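Cadherin-23 (Mus musculus, PDB 5UZ8) probably mediates calcium-dependent adhesion in the hearing apparatus, its chained extracellular cadherin repeats helping to carry mechanical force in mechanotransduction. Local coordinates at residues L150-F162 and N165-L177. Sequence-based numbering, arbitrary orientation. Where two conformers were deposited one is given.
Sequences LIEYSLVDGEGKF and NPNTGDISVLSSL
Y153 and G169 meet inside a cadherin repeat, a Greek-key beta sandwich in which strand 151-155 edges one sheet and strand 170-173 lies in the other. The evidence for a CH-pi contact is that G169 CA stands over the ring face, 4.2 Å from the Y153 ring centroid; N167 O lies at the ring edge, in plane, and I151 CG2 lies over one face, offset toward the rim. With CG beside its own N (chi1 -61°), the ring turns into the sandwich, where the hydroxyl bonds to the backbone of A140. Y153 N donates almost straight (173°) to P166 O at 3.0 Å. Between the sheets, L155 CD2 touches I171 CD1 at 4.2 Å. At the other end F162 pairs antiparallel with V173, non-hydrogen-bonded, and its CZ meets L177 CD2 at 3.9 Å, the two side chains crossing near a right angle. K161, bent at chi2 and chi3, curls back so that NZ donates to S176 O at 2.9 Å and weakly to S175 OG. A methionine in its place would probably leave S176 O without this donor and the chain after strand 170-173 less firmly held. S175 OG in turn donates to G160 O at 2.7 Å, the donor lying 29° out of the carbonyl plane of G160.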
# COMPACT_ATOMS: atom_id res chain seq x y z
N LEU A 150 -6.11 -11.70 10.85
CA LEU A 150 -4.76 -11.85 10.39
C LEU A 150 -4.69 -11.35 8.96
O LEU A 150 -5.58 -11.66 8.17
CB LEU A 150 -4.29 -13.29 10.45
CG LEU A 150 -4.20 -13.88 11.85
CD1 LEU A 150 -3.62 -15.29 11.78
CD2 LEU A 150 -3.33 -12.99 12.73
N ILE A 151 -3.66 -10.57 8.67
CA ILE A 151 -3.50 -9.84 7.41
C ILE A 151 -2.28 -10.33 6.63
O ILE A 151 -1.21 -10.46 7.17
CB ILE A 151 -3.39 -8.34 7.69
CG1 ILE A 151 -4.71 -7.85 8.29
CG2 ILE A 151 -3.06 -7.55 6.41
CD1 ILE A 151 -4.65 -6.43 8.78
N GLU A 152 -2.48 -10.61 5.34
CA GLU A 152 -1.43 -11.01 4.41
C GLU A 152 -1.28 -9.86 3.39
O GLU A 152 -2.25 -9.54 2.71
CB GLU A 152 -1.87 -12.30 3.73
CG GLU A 152 -0.99 -12.83 2.62
CD GLU A 152 -1.36 -14.24 2.16
OE1 GLU A 152 -2.51 -14.71 2.37
OE2 GLU A 152 -0.49 -14.90 1.59
N TYR A 153 -0.11 -9.21 3.36
CA TYR A 153 0.21 -8.17 2.38
C TYR A 153 0.75 -8.72 1.08
O TYR A 153 1.47 -9.72 1.06
CB TYR A 153 1.22 -7.18 2.95
CG TYR A 153 0.67 -6.48 4.17
CD1 TYR A 153 -0.24 -5.46 4.06
CD2 TYR A 153 1.05 -6.86 5.43
CE1 TYR A 153 -0.76 -4.82 5.18
CE2 TYR A 153 0.51 -6.25 6.56
CZ TYR A 153 -0.39 -5.18 6.40
OH TYR A 153 -0.97 -4.57 7.50
N SER A 154 0.40 -8.08 -0.02
CA SER A 154 0.97 -8.43 -1.32
C SER A 154 1.04 -7.17 -2.20
O SER A 154 0.50 -6.14 -1.84
CB SER A 154 0.16 -9.52 -1.99
OG SER A 154 -1.16 -9.09 -2.24
N LEU A 155 1.77 -7.27 -3.30
CA LEU A 155 1.81 -6.21 -4.32
C LEU A 155 1.18 -6.84 -5.53
O LEU A 155 1.46 -7.99 -5.87
CB LEU A 155 3.25 -5.81 -4.69
CG LEU A 155 4.04 -5.04 -3.67
CD1 LEU A 155 5.44 -4.75 -4.20
CD2 LEU A 155 3.34 -3.73 -3.27
N VAL A 156 0.28 -6.10 -6.19
CA VAL A 156 -0.34 -6.59 -7.38
C VAL A 156 0.71 -6.79 -8.49
O VAL A 156 0.66 -7.76 -9.22
CB VAL A 156 -1.43 -5.62 -7.86
CG1 VAL A 156 -1.93 -5.97 -9.27
CG2 VAL A 156 -2.57 -5.63 -6.85
N ASP A 157 1.67 -5.88 -8.60
CA ASP A 157 2.75 -6.02 -9.60
C ASP A 157 3.91 -5.10 -9.22
O ASP A 157 3.91 -3.88 -9.51
CB ASP A 157 2.25 -5.71 -11.02
CG ASP A 157 3.38 -5.79 -12.08
OD1 ASP A 157 4.49 -6.32 -11.81
OD2 ASP A 157 3.12 -5.33 -13.21
N GLY A 158 4.92 -5.70 -8.59
CA GLY A 158 6.13 -5.01 -8.24
C GLY A 158 7.05 -4.69 -9.40
O GLY A 158 8.05 -4.01 -9.18
N GLU A 159 6.74 -5.21 -10.60
CA GLU A 159 7.49 -4.97 -11.84
C GLU A 159 8.90 -5.59 -11.80
O GLU A 159 9.77 -5.25 -12.60
CB GLU A 159 7.52 -3.47 -12.16
CG GLU A 159 6.13 -2.84 -12.19
CD GLU A 159 6.14 -1.34 -12.53
OE1 GLU A 159 7.05 -0.89 -13.30
OE2 GLU A 159 5.23 -0.64 -11.99
N GLY A 160 9.10 -6.51 -10.86
CA GLY A 160 10.43 -7.04 -10.58
C GLY A 160 11.38 -6.05 -9.92
O GLY A 160 12.55 -6.40 -9.71
N LYS A 161 10.88 -4.85 -9.56
CA LYS A 161 11.71 -3.83 -8.94
C LYS A 161 11.51 -3.73 -7.43
O LYS A 161 12.43 -3.31 -6.74
CB LYS A 161 11.40 -2.45 -9.53
CG LYS A 161 11.38 -2.37 -11.06
CD LYS A 161 12.55 -3.08 -11.70
CE LYS A 161 13.82 -2.32 -11.47
NZ LYS A 161 14.92 -2.91 -12.29
N PHE A 162 10.31 -4.05 -6.96
CA PHE A 162 9.94 -3.96 -5.55
C PHE A 162 9.24 -5.23 -5.08
O PHE A 162 8.58 -5.93 -5.86
CB PHE A 162 8.99 -2.79 -5.33
CG PHE A 162 9.55 -1.49 -5.82
CD1 PHE A 162 10.46 -0.80 -5.05
CD2 PHE A 162 9.24 -1.02 -7.10
CE1 PHE A 162 11.05 0.36 -5.52
CE2 PHE A 162 9.80 0.15 -7.56
CZ PHE A 162 10.70 0.84 -6.77
N ASN A 165 7.03 -7.58 2.14
CA ASN A 165 6.99 -8.67 3.10
C ASN A 165 5.53 -8.93 3.50
O ASN A 165 4.84 -8.02 3.93
CB ASN A 165 7.90 -8.36 4.30
CG ASN A 165 7.94 -9.49 5.28
OD1 ASN A 165 6.99 -9.67 6.00
ND2 ASN A 165 9.06 -10.29 5.31
N PRO A 166 5.04 -10.14 3.28
CA PRO A 166 3.63 -10.41 3.57
C PRO A 166 3.22 -10.26 5.02
O PRO A 166 2.03 -10.12 5.26
CB PRO A 166 3.46 -11.88 3.15
CG PRO A 166 4.49 -12.07 2.13
CD PRO A 166 5.68 -11.33 2.69
N ASN A 167 4.16 -10.29 5.95
CA ASN A 167 3.83 -10.08 7.38
C ASN A 167 3.92 -8.62 7.80
O ASN A 167 2.98 -8.10 8.38
CB ASN A 167 4.78 -10.89 8.24
CG ASN A 167 4.56 -12.38 8.09
OD1 ASN A 167 3.41 -12.86 8.19
ND2 ASN A 167 5.63 -13.13 7.85
N THR A 168 5.04 -7.97 7.49
CA THR A 168 5.30 -6.63 8.02
C THR A 168 4.70 -5.53 7.17
O THR A 168 4.51 -4.41 7.65
CB THR A 168 6.80 -6.36 8.15
OG1 THR A 168 7.41 -6.40 6.84
CG2 THR A 168 7.48 -7.40 9.07
N GLY A 169 4.48 -5.80 5.89
CA GLY A 169 4.18 -4.72 4.95
C GLY A 169 5.35 -3.84 4.53
O GLY A 169 5.11 -2.81 3.90
N ASP A 170 6.58 -4.24 4.83
CA ASP A 170 7.78 -3.56 4.37
C ASP A 170 7.92 -3.75 2.87
O ASP A 170 7.95 -4.90 2.39
CB ASP A 170 9.04 -4.10 5.01
CG ASP A 170 9.26 -3.56 6.42
OD1 ASP A 170 8.76 -2.47 6.77
OD2 ASP A 170 9.95 -4.25 7.18
N ILE A 171 8.00 -2.64 2.15
CA ILE A 171 8.26 -2.63 0.71
C ILE A 171 9.75 -2.34 0.50
O ILE A 171 10.25 -1.31 1.02
CB ILE A 171 7.38 -1.61 -0.00
CG1 ILE A 171 5.90 -2.03 0.15
CG2 ILE A 171 7.75 -1.55 -1.49
CD1 ILE A 171 4.89 -1.04 -0.41
N SER A 172 10.41 -3.25 -0.22
CA SER A 172 11.86 -3.18 -0.41
C SER A 172 12.25 -3.16 -1.89
O SER A 172 11.48 -3.55 -2.75
CB SER A 172 12.57 -4.33 0.29
OG SER A 172 12.16 -5.59 -0.21
N VAL A 173 13.47 -2.72 -2.14
CA VAL A 173 14.04 -2.71 -3.48
C VAL A 173 14.42 -4.13 -3.83
O VAL A 173 15.24 -4.74 -3.15
CB VAL A 173 15.29 -1.84 -3.56
CG1 VAL A 173 15.87 -1.88 -4.98
CG2 VAL A 173 14.95 -0.41 -3.17
N LEU A 174 13.86 -4.66 -4.92
CA LEU A 174 14.12 -6.05 -5.33
C LEU A 174 15.23 -6.13 -6.41
O LEU A 174 15.96 -7.12 -6.49
CB LEU A 174 12.80 -6.68 -5.81
CG LEU A 174 12.81 -8.12 -6.34
CD1 LEU A 174 13.20 -9.12 -5.25
CD2 LEU A 174 11.46 -8.45 -6.96
N SER A 175 15.32 -5.12 -7.25
CA SER A 175 16.44 -5.00 -8.18
C SER A 175 16.74 -3.52 -8.45
O SER A 175 15.96 -2.64 -8.14
CB SER A 175 16.12 -5.70 -9.48
OG SER A 175 14.94 -5.10 -9.98
N SER A 176 17.91 -3.26 -9.02
CA SER A 176 18.40 -1.88 -9.04
C SER A 176 17.51 -0.95 -9.89
O SER A 176 16.92 -1.36 -10.90
CB SER A 176 19.85 -1.83 -9.53
OG SER A 176 19.95 -2.37 -10.81
N LEU A 177 17.40 0.28 -9.44
CA LEU A 177 16.61 1.28 -10.09
C LEU A 177 17.49 2.07 -11.06
O LEU A 177 18.71 2.03 -10.99
CB LEU A 177 15.98 2.20 -9.04
CG LEU A 177 15.14 1.45 -8.00
CD1 LEU A 177 14.43 2.42 -7.06
CD2 LEU A 177 14.12 0.48 -8.60
O HOH W 1 0.51 -9.23 9.08
O HOH W 2 0.62 -12.33 8.39